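Long-range contacts in ATP-dependent RNA helicase A (Homo sapiens, PDB 3VYY), which unwinds RNA at the expense of ATP and, through double-stranded RNA binding domains such as this one, binds duplex RNA and facilitates RISC assembly: residues E22-G27 with M35-V40; E41-T46 with V66-R71. All coordinates share one frame; numbering follows the deposited sequence.

Contact 1: E22-G27 with M35-V40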
ATOM      1  N   GLU A  22      -5.923  -7.243  -2.358  1.00 47.74           N
ATOM      2  CA  GLU A  22      -7.238  -7.806  -2.651  1.00 48.48           C
ATOM      3  C   GLU A  22      -8.228  -6.662  -2.851  1.00 47.95           C
ATOM      4  O   GLU A  22      -8.495  -5.887  -1.939  1.00 48.63           O
ATOM      5  CB  GLU A  22      -7.664  -8.813  -1.565  1.00 49.70           C
ATOM      6  CG  GLU A  22      -9.154  -9.098  -1.502  1.00 52.72           C
ATOM      7  CD  GLU A  22      -9.469 -10.568  -1.211  1.00 58.23           C
ATOM      8  OE1 GLU A  22      -9.883 -10.864  -0.056  1.00 60.68           O
ATOM      9  OE2 GLU A  22      -9.309 -11.422  -2.136  1.00 58.94           O
ATOM     10  N   ILE A  23      -8.723  -6.542  -4.074  1.00 47.50           N
ATOM     11  CA  ILE A  23      -9.581  -5.441  -4.462  1.00 48.12           C
ATOM     12  C   ILE A  23     -11.022  -5.902  -4.593  1.00 48.81           C
ATOM     13  O   ILE A  23     -11.301  -6.932  -5.211  1.00 48.59           O
ATOM     14  CB  ILE A  23      -9.141  -4.836  -5.799  1.00 47.21           C
ATOM     15  CG1 ILE A  23      -7.677  -5.143  -6.067  1.00 48.26           C
ATOM     16  CG2 ILE A  23      -9.357  -3.340  -5.792  1.00 48.15           C
ATOM     17  CD1 ILE A  23      -6.967  -4.144  -6.970  1.00 49.12           C
ATOM     18  N   ARG A  24     -11.944  -5.158  -4.001  1.00 50.55           N
ATOM     19  CA  ARG A  24     -13.352  -5.397  -4.292  1.00 52.38           C
ATOM     20  C   ARG A  24     -14.118  -4.154  -4.701  1.00 52.73           C
ATOM     21  O   ARG A  24     -13.889  -3.075  -4.164  1.00 53.55           O
ATOM     22  CB  ARG A  24     -14.073  -6.208  -3.196  1.00 52.93           C
ATOM     23  CG  ARG A  24     -14.042  -5.656  -1.803  1.00 55.87           C
ATOM     24  CD  ARG A  24     -14.880  -6.545  -0.883  1.00 57.74           C
ATOM     25  NE  ARG A  24     -14.481  -6.472   0.527  1.00 63.65           N
ATOM     26  CZ  ARG A  24     -15.057  -7.167   1.515  1.00 68.35           C
ATOM     27  NH1 ARG A  24     -16.076  -7.994   1.259  1.00 68.80           N
ATOM     28  NH2 ARG A  24     -14.624  -7.028   2.774  1.00 71.11           N
ATOM     29  N   ALA A  25     -15.007  -4.314  -5.677  1.00 53.22           N
ATOM     30  CA  ALA A  25     -15.785  -3.200  -6.216  1.00 54.31           C
ATOM     31  C   ALA A  25     -16.848  -2.739  -5.233  1.00 56.08           C
ATOM     32  O   ALA A  25     -17.444  -3.532  -4.508  1.00 56.69           O
ATOM     33  CB  ALA A  25     -16.415  -3.581  -7.547  1.00 53.59           C
ATOM     34  N   VAL A  26     -17.094  -1.443  -5.229  1.00 57.63           N
ATOM     35  CA  VAL A  26     -17.933  -0.850  -4.215  1.00 60.25           C
ATOM     36  C   VAL A  26     -18.605   0.427  -4.752  1.00 61.80           C
ATOM     37  O   VAL A  26     -18.123   1.051  -5.714  1.00 61.53           O
ATOM     38  CB  VAL A  26     -17.074  -0.631  -2.927  1.00 61.20           C
ATOM     39  CG1 VAL A  26     -17.046   0.833  -2.437  1.00 62.62           C
ATOM     40  CG2 VAL A  26     -17.480  -1.624  -1.845  1.00 62.07           C
ATOM     41  N   GLY A  27     -19.735   0.794  -4.159  1.00 63.76           N
ATOM     42  CA  GLY A  27     -20.377   2.062  -4.490  1.00 65.38           C
ATOM     43  C   GLY A  27     -21.081   2.141  -5.838  1.00 65.06           C
ATOM     44  O   GLY A  27     -21.556   1.135  -6.390  1.00 64.06           O
ATOM     45  N   MET A  35     -12.265  -0.905  -3.266  1.00 50.75           N
ATOM     46  CA  MET A  35     -11.746  -1.083  -1.917  1.00 51.77           C
ATOM     47  C   MET A  35     -10.548  -2.025  -1.972  1.00 50.41           C
ATOM     48  O   MET A  35     -10.642  -3.108  -2.550  1.00 49.85           O
ATOM     49  CB  MET A  35     -12.852  -1.680  -1.041  1.00 53.24           C
ATOM     50  CG  MET A  35     -12.390  -2.651   0.051  1.00 56.73           C
ATOM     51  SD  MET A  35     -11.764  -1.794   1.513  1.00 65.88           S
ATOM     52  CE  MET A  35     -13.232  -0.897   2.073  1.00 66.50           C
ATOM     53  N   CYS A  36      -9.426  -1.624  -1.383  1.00 49.76           N
ATOM     54  CA  CYS A  36      -8.228  -2.452  -1.428  1.00 48.66           C
ATOM     55  C   CYS A  36      -7.662  -2.786  -0.057  1.00 49.32           C
ATOM     56  O   CYS A  36      -7.698  -1.973   0.857  1.00 50.51           O
ATOM     57  CB  CYS A  36      -7.146  -1.788  -2.272  1.00 48.52           C
ATOM     58  SG  CYS A  36      -5.858  -2.938  -2.785  1.00 47.53           S
ATOM     59  N   GLU A  37      -7.127  -3.987   0.076  1.00 48.39           N
ATOM     60  CA  GLU A  37      -6.431  -4.365   1.283  1.00 49.28           C
ATOM     61  C   GLU A  37      -5.128  -5.007   0.847  1.00 47.98           C
ATOM     62  O   GLU A  37      -5.127  -5.799  -0.107  1.00 47.05           O
ATOM     63  CB  GLU A  37      -7.269  -5.361   2.092  1.00 50.06           C
ATOM     64  CG  GLU A  37      -8.730  -4.957   2.325  1.00 51.44           C
ATOM     65  CD  GLU A  37      -9.425  -5.758   3.444  1.00 53.51           C
ATOM     66  OE1 GLU A  37      -8.808  -6.707   3.970  1.00 56.83           O
ATOM     67  OE2 GLU A  37     -10.593  -5.437   3.804  1.00 56.18           O
ATOM     68  N   VAL A  38      -4.026  -4.646   1.510  1.00 47.75           N
ATOM     69  CA  VAL A  38      -2.729  -5.292   1.283  1.00 47.06           C
ATOM     70  C   VAL A  38      -2.329  -5.950   2.545  1.00 48.27           C
ATOM     71  O   VAL A  38      -2.542  -5.392   3.640  1.00 49.83           O
ATOM     72  CB  VAL A  38      -1.540  -4.336   1.107  1.00 47.18           C
ATOM     73  CG1 VAL A  38      -0.670  -4.792  -0.036  1.00 46.93           C
ATOM     74  CG2 VAL A  38      -1.964  -2.919   0.941  1.00 47.73           C
ATOM     75  N   GLN A  39      -1.689  -7.107   2.414  1.00 47.92           N
ATOM     76  CA  GLN A  39      -1.043  -7.722   3.562  1.00 48.86           C
ATOM     77  C   GLN A  39       0.356  -8.139   3.212  1.00 48.89           C
ATOM     78  O   GLN A  39       0.717  -8.190   2.044  1.00 48.06           O
ATOM     79  CB  GLN A  39      -1.877  -8.870   4.098  1.00 49.20           C
ATOM     80  CG  GLN A  39      -3.097  -8.360   4.857  1.00 50.81           C
ATOM     81  CD  GLN A  39      -4.122  -9.426   5.189  1.00 53.81           C
ATOM     82  OE1 GLN A  39      -4.110 -10.528   4.636  1.00 56.17           O
ATOM     83  NE2 GLN A  39      -5.032  -9.096   6.094  1.00 55.46           N
ATOM     84  N   VAL A  40       1.163  -8.374   4.232  1.00 50.33           N
ATOM     85  CA  VAL A  40       2.468  -8.980   4.041  1.00 51.09           C
ATOM     86  C   VAL A  40       2.589 -10.013   5.140  1.00 52.99           C
ATOM     87  O   VAL A  40       2.126  -9.762   6.250  1.00 54.20           O
ATOM     88  CB  VAL A  40       3.602  -7.945   4.144  1.00 51.61           C
ATOM     89  CG1 VAL A  40       4.951  -8.627   4.070  1.00 53.02           C
ATOM     90  CG2 VAL A  40       3.490  -6.921   3.034  1.00 49.64           C
TER
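Arg-24 and Met-35 face each other across the beta hairpin of a double-stranded RNA binding domain, the alpha-beta-beta-beta-alpha fold. Strand segments 22-26 and 35-39 run antiparallel, their axes 4.7 Å apart at closest approach and 166° between directions. Arg-24 and Met-35 form a hydrogen-bonded pair. Arg-24 N gives its hydrogen to Met-35 O at 2.8 Å, in the carbonyl plane, and Met-35 N returns a bond to Arg-24 O. Glu-22 and Glu-37 form the second such pair, with Glu-22 N 2.8 Å from Glu-37 O. Between these two pairs, Ile-23 and Cys-36 make a non-hydrogen-bonded pair. Its close backbone spacing brings Ile-23 CA to 3.2 Å from Met-35 O, a CA-H...O contact.

The side chains split between two faces. Ile-23 and Cys-36 turn to the face covered by helix 54-71, where both touch Gln-58. Glu-22, Arg-24, Met-35 and Glu-37 lie on the other face. There Arg-24 and Met-35 run alongside each other. Arg-24 CG sits between the backbone N and carbonyl carbon (chi1 57°), and the chain is extended from there to NE. This lifts the guanidinium off the sheet to the level of the Glu-37 carboxylate. Arg-24 NH2 is 4.5 Å from Glu-37 OE2, beyond a salt bridge, with that oxygen close to the guanidinium plane. Lower down, Met-35 CG touches Arg-24 CG at 3.9 Å.

Contact 2: E41-T46 with V66-R71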
ATOM      1  N   GLU A  41       3.188 -11.170   4.832  1.00 53.87           N
ATOM      2  CA  GLU A  41       3.379 -12.242   5.825  1.00 56.12           C
ATOM      3  C   GLU A  41       4.191 -11.748   7.010  1.00 57.44           C
ATOM      4  O   GLU A  41       5.201 -11.069   6.845  1.00 57.83           O
ATOM      5  CB  GLU A  41       4.039 -13.491   5.221  1.00 56.50           C
ATOM      6  CG  GLU A  41       3.807 -14.787   6.050  1.00 59.34           C
ATOM      7  CD  GLU A  41       4.248 -16.108   5.341  1.00 60.65           C
ATOM      8  OE1 GLU A  41       4.673 -17.056   6.056  1.00 63.30           O
ATOM      9  OE2 GLU A  41       4.155 -16.217   4.088  1.00 60.80           O
ATOM     10  N   GLY A  42       3.722 -12.069   8.209  1.00 58.55           N
ATOM     11  CA  GLY A  42       4.446 -11.731   9.418  1.00 60.07           C
ATOM     12  C   GLY A  42       4.197 -10.318   9.899  1.00 59.63           C
ATOM     13  O   GLY A  42       4.930  -9.810  10.763  1.00 61.58           O
ATOM     14  N   TYR A  43       3.162  -9.678   9.362  1.00 57.20           N
ATOM     15  CA  TYR A  43       2.809  -8.335   9.807  1.00 56.42           C
ATOM     16  C   TYR A  43       1.346  -8.203  10.150  1.00 55.61           C
ATOM     17  O   TYR A  43       0.469  -8.493   9.354  1.00 54.10           O
ATOM     18  CB  TYR A  43       3.235  -7.301   8.774  1.00 54.94           C
ATOM     19  CG  TYR A  43       4.730  -7.160   8.693  1.00 55.59           C
ATOM     20  CD1 TYR A  43       5.481  -7.914   7.776  1.00 54.85           C
ATOM     21  CD2 TYR A  43       5.402  -6.293   9.545  1.00 56.12           C
ATOM     22  CE1 TYR A  43       6.859  -7.789   7.707  1.00 54.90           C
ATOM     23  CE2 TYR A  43       6.774  -6.163   9.488  1.00 57.24           C
ATOM     24  CZ  TYR A  43       7.494  -6.907   8.569  1.00 57.30           C
ATOM     25  OH  TYR A  43       8.861  -6.760   8.534  1.00 59.55           O
ATOM     26  N   ASN A  44       1.107  -7.745  11.358  1.00 56.97           N
ATOM     27  CA  ASN A  44      -0.211  -7.720  11.945  1.00 57.31           C
ATOM     28  C   ASN A  44      -0.948  -6.410  11.618  1.00 55.77           C
ATOM     29  O   ASN A  44      -1.183  -5.582  12.518  1.00 57.70           O
ATOM     30  CB  ASN A  44      -0.029  -7.874  13.465  1.00 60.55           C
ATOM     31  CG  ASN A  44      -1.329  -8.141  14.198  1.00 62.67           C
ATOM     32  OD1 ASN A  44      -2.305  -8.670  13.621  1.00 62.09           O
ATOM     33  ND2 ASN A  44      -1.352  -7.783  15.483  1.00 63.45           N
ATOM     34  N   TYR A  45      -1.299  -6.221  10.346  1.00 52.23           N
ATOM     35  CA  TYR A  45      -1.918  -4.975   9.884  1.00 50.56           C
ATOM     36  C   TYR A  45      -2.343  -5.104   8.432  1.00 48.21           C
ATOM     37  O   TYR A  45      -1.633  -5.729   7.631  1.00 47.08           O
ATOM     38  CB  TYR A  45      -0.943  -3.797  10.030  1.00 50.74           C
ATOM     39  CG  TYR A  45      -1.547  -2.415   9.815  1.00 49.85           C
ATOM     40  CD1 TYR A  45      -2.197  -1.747  10.848  1.00 50.21           C
ATOM     41  CD2 TYR A  45      -1.451  -1.770   8.577  1.00 48.47           C
ATOM     42  CE1 TYR A  45      -2.756  -0.485  10.660  1.00 50.01           C
ATOM     43  CE2 TYR A  45      -2.008  -0.496   8.382  1.00 48.39           C
ATOM     44  CZ  TYR A  45      -2.658   0.132   9.433  1.00 49.09           C
ATOM     45  OH  TYR A  45      -3.212   1.372   9.253  1.00 49.42           O
ATOM     46  N   THR A  46      -3.496  -4.497   8.108  1.00 47.49           N
ATOM     47  CA  THR A  46      -4.069  -4.462   6.745  1.00 44.94           C
ATOM     48  C   THR A  46      -4.129  -3.033   6.196  1.00 44.51           C
ATOM     49  O   THR A  46      -4.857  -2.196   6.706  1.00 45.46           O
ATOM     50  CB  THR A  46      -5.491  -5.048   6.738  1.00 44.42           C
ATOM     51  OG1 THR A  46      -5.466  -6.333   7.346  1.00 45.30           O
ATOM     52  CG2 THR A  46      -6.024  -5.207   5.330  1.00 42.15           C
ATOM     53  N   VAL A  66       3.013   1.066   4.070  1.00 36.26           N
ATOM     54  CA  VAL A  66       4.339   1.672   4.332  1.00 37.32           C
ATOM     55  C   VAL A  66       4.294   2.582   5.541  1.00 38.67           C
ATOM     56  O   VAL A  66       5.069   2.411   6.472  1.00 40.39           O
ATOM     57  CB  VAL A  66       4.922   2.453   3.120  1.00 37.22           C
ATOM     58  CG1 VAL A  66       6.227   3.104   3.490  1.00 38.74           C
ATOM     59  CG2 VAL A  66       5.143   1.526   1.922  1.00 35.96           C
ATOM     60  N   ASN A  67       3.370   3.536   5.535  1.00 38.63           N
ATOM     61  CA  ASN A  67       3.236   4.457   6.658  1.00 40.34           C
ATOM     62  C   ASN A  67       3.265   3.693   7.979  1.00 41.33           C
ATOM     63  O   ASN A  67       3.904   4.121   8.940  1.00 43.64           O
ATOM     64  CB  ASN A  67       1.990   5.335   6.515  1.00 39.73           C
ATOM     65  CG  ASN A  67       1.798   6.302   7.692  1.00 42.53           C
ATOM     66  OD1 ASN A  67       1.280   5.914   8.734  1.00 44.41           O
ATOM     67  ND2 ASN A  67       2.175   7.574   7.510  1.00 42.98           N
ATOM     68  N   TYR A  68       2.614   2.544   8.013  1.00 40.20           N
ATOM     69  CA  TYR A  68       2.642   1.711   9.199  1.00 41.85           C
ATOM     70  C   TYR A  68       4.024   1.101   9.510  1.00 42.77           C
ATOM     71  O   TYR A  68       4.491   1.159  10.654  1.00 44.87           O
ATOM     72  CB  TYR A  68       1.590   0.624   9.080  1.00 41.18           C
ATOM     73  CG  TYR A  68       1.874  -0.597   9.912  1.00 41.69           C
ATOM     74  CD1 TYR A  68       1.652  -0.587  11.281  1.00 44.40           C
ATOM     75  CD2 TYR A  68       2.346  -1.762   9.322  1.00 38.81           C
ATOM     76  CE1 TYR A  68       1.896  -1.705  12.041  1.00 46.45           C
ATOM     77  CE2 TYR A  68       2.580  -2.890  10.058  1.00 40.42           C
ATOM     78  CZ  TYR A  68       2.357  -2.863  11.418  1.00 45.29           C
ATOM     79  OH  TYR A  68       2.603  -3.987  12.179  1.00 48.20           O
ATOM     80  N   LEU A  69       4.669   0.512   8.509  1.00 41.20           N
ATOM     81  CA  LEU A  69       6.042   0.077   8.667  1.00 42.15           C
ATOM     82  C   LEU A  69       6.868   1.170   9.353  1.00 44.71           C
ATOM     83  O   LEU A  69       7.625   0.886  10.300  1.00 46.79           O
ATOM     84  CB  LEU A  69       6.649  -0.274   7.319  1.00 40.50           C
ATOM     85  CG  LEU A  69       6.022  -1.448   6.562  1.00 39.42           C
ATOM     86  CD1 LEU A  69       6.505  -1.490   5.122  1.00 38.31           C
ATOM     87  CD2 LEU A  69       6.269  -2.800   7.256  1.00 39.89           C
ATOM     88  N   VAL A  70       6.714   2.419   8.898  1.00 44.57           N
ATOM     89  CA  VAL A  70       7.426   3.536   9.510  1.00 46.45           C
ATOM     90  C   VAL A  70       6.984   3.731  10.942  1.00 48.82           C
ATOM     91  O   VAL A  70       7.801   3.992  11.802  1.00 51.13           O
ATOM     92  CB  VAL A  70       7.285   4.852   8.707  1.00 45.94           C
ATOM     93  CG1 VAL A  70       7.758   6.024   9.500  1.00 46.93           C
ATOM     94  CG2 VAL A  70       8.072   4.768   7.427  1.00 45.09           C
ATOM     95  N   ARG A  71       5.697   3.594  11.216  1.00 49.45           N
ATOM     96  CA  ARG A  71       5.224   3.900  12.559  1.00 52.80           C
ATOM     97  C   ARG A  71       5.806   2.898  13.531  1.00 54.74           C
ATOM     98  O   ARG A  71       6.221   3.242  14.630  1.00 57.33           O
ATOM     99  CB  ARG A  71       3.696   3.901  12.649  1.00 52.24           C
ATOM    100  CG  ARG A  71       3.198   4.352  14.029  1.00 55.72           C
ATOM    101  CD  ARG A  71       1.836   4.983  13.932  1.00 57.35           C
ATOM    102  NE  ARG A  71       1.612   6.023  14.945  1.00 59.89           N
ATOM    103  CZ  ARG A  71       1.049   5.796  16.127  1.00 62.26           C
ATOM    104  NH1 ARG A  71       0.679   4.559  16.452  1.00 62.19           N
ATOM    105  NH2 ARG A  71       0.865   6.796  16.986  1.00 64.24           N
TER
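Tyr-68 and Tyr-45 lay their rings over one another where the end of helix 54-71 (segment 66-71) meets the loop 41-46. The two side chains approach head to tail and form an offset stack, with centroids 4.4 Å apart and planes at 11°. Tyr-68 can be followed outward from the helix. Its CB lies over the face of the Tyr-45 ring, 4.1 Å from the centroid, as a CH-pi contact. CG comes next, 3.8 Å from Tyr-45 CD2. Because CG is set opposite the backbone N (chi1 156°), the ring leads from the helix toward the loop. CD1 lies above the rim of the Tyr-45 ring, while CD2 is displaced beyond it, toward Tyr-45 CB. Farther out, CE2 reaches Tyr-45 CB at 3.6 Å, and CE1 and CZ also lie against it. That CB sits over the Tyr-68 face, so each tyrosine offers a methylene to the other's ring. At the tip, OH comes no nearer to Asn-44 O than 4.1 Å, and no hydrogen bond joins them. An alanine at Tyr-68 is likely to leave the Tyr-45 ring without its stacking partner and to open a gap between loop and helix.

Tyr-43 meets the next helix residue, Leu-69. Leu-69 CD2 lies over one face of its ring, 4.1 Å from CE2, the two side chains roughly perpendicular. The Tyr-43 hydroxyl is hydrogen-bonded to Glu-74, and its ring also meets Trp-11. The loop joining strands 31-39 and 47-51 thus packs on the C-terminal helix of the double-stranded RNA binding fold.

The two contacts follow in series along the chain, with centres 16 Å apart. Residue Val-40 ends the second segment of contact 1, and Glu-41 opens the loop of contact 2. They also touch through side chains. Gln-39 NE2 lies 3.1 Å from Thr-46 OG1, a probable hydrogen bond across the base of the loop. Glu-37 OE1 packs 3.4 Å from Thr-46 CG2. Contact 1 joins two strands of the sheet, while contact 2 joins the following loop to helix 54-71. The nearest atom of contact 1 is about 7 Å from the bound nucleic acid. The nearest atom of contact 2 is about 19 Å from the bound nucleic acid.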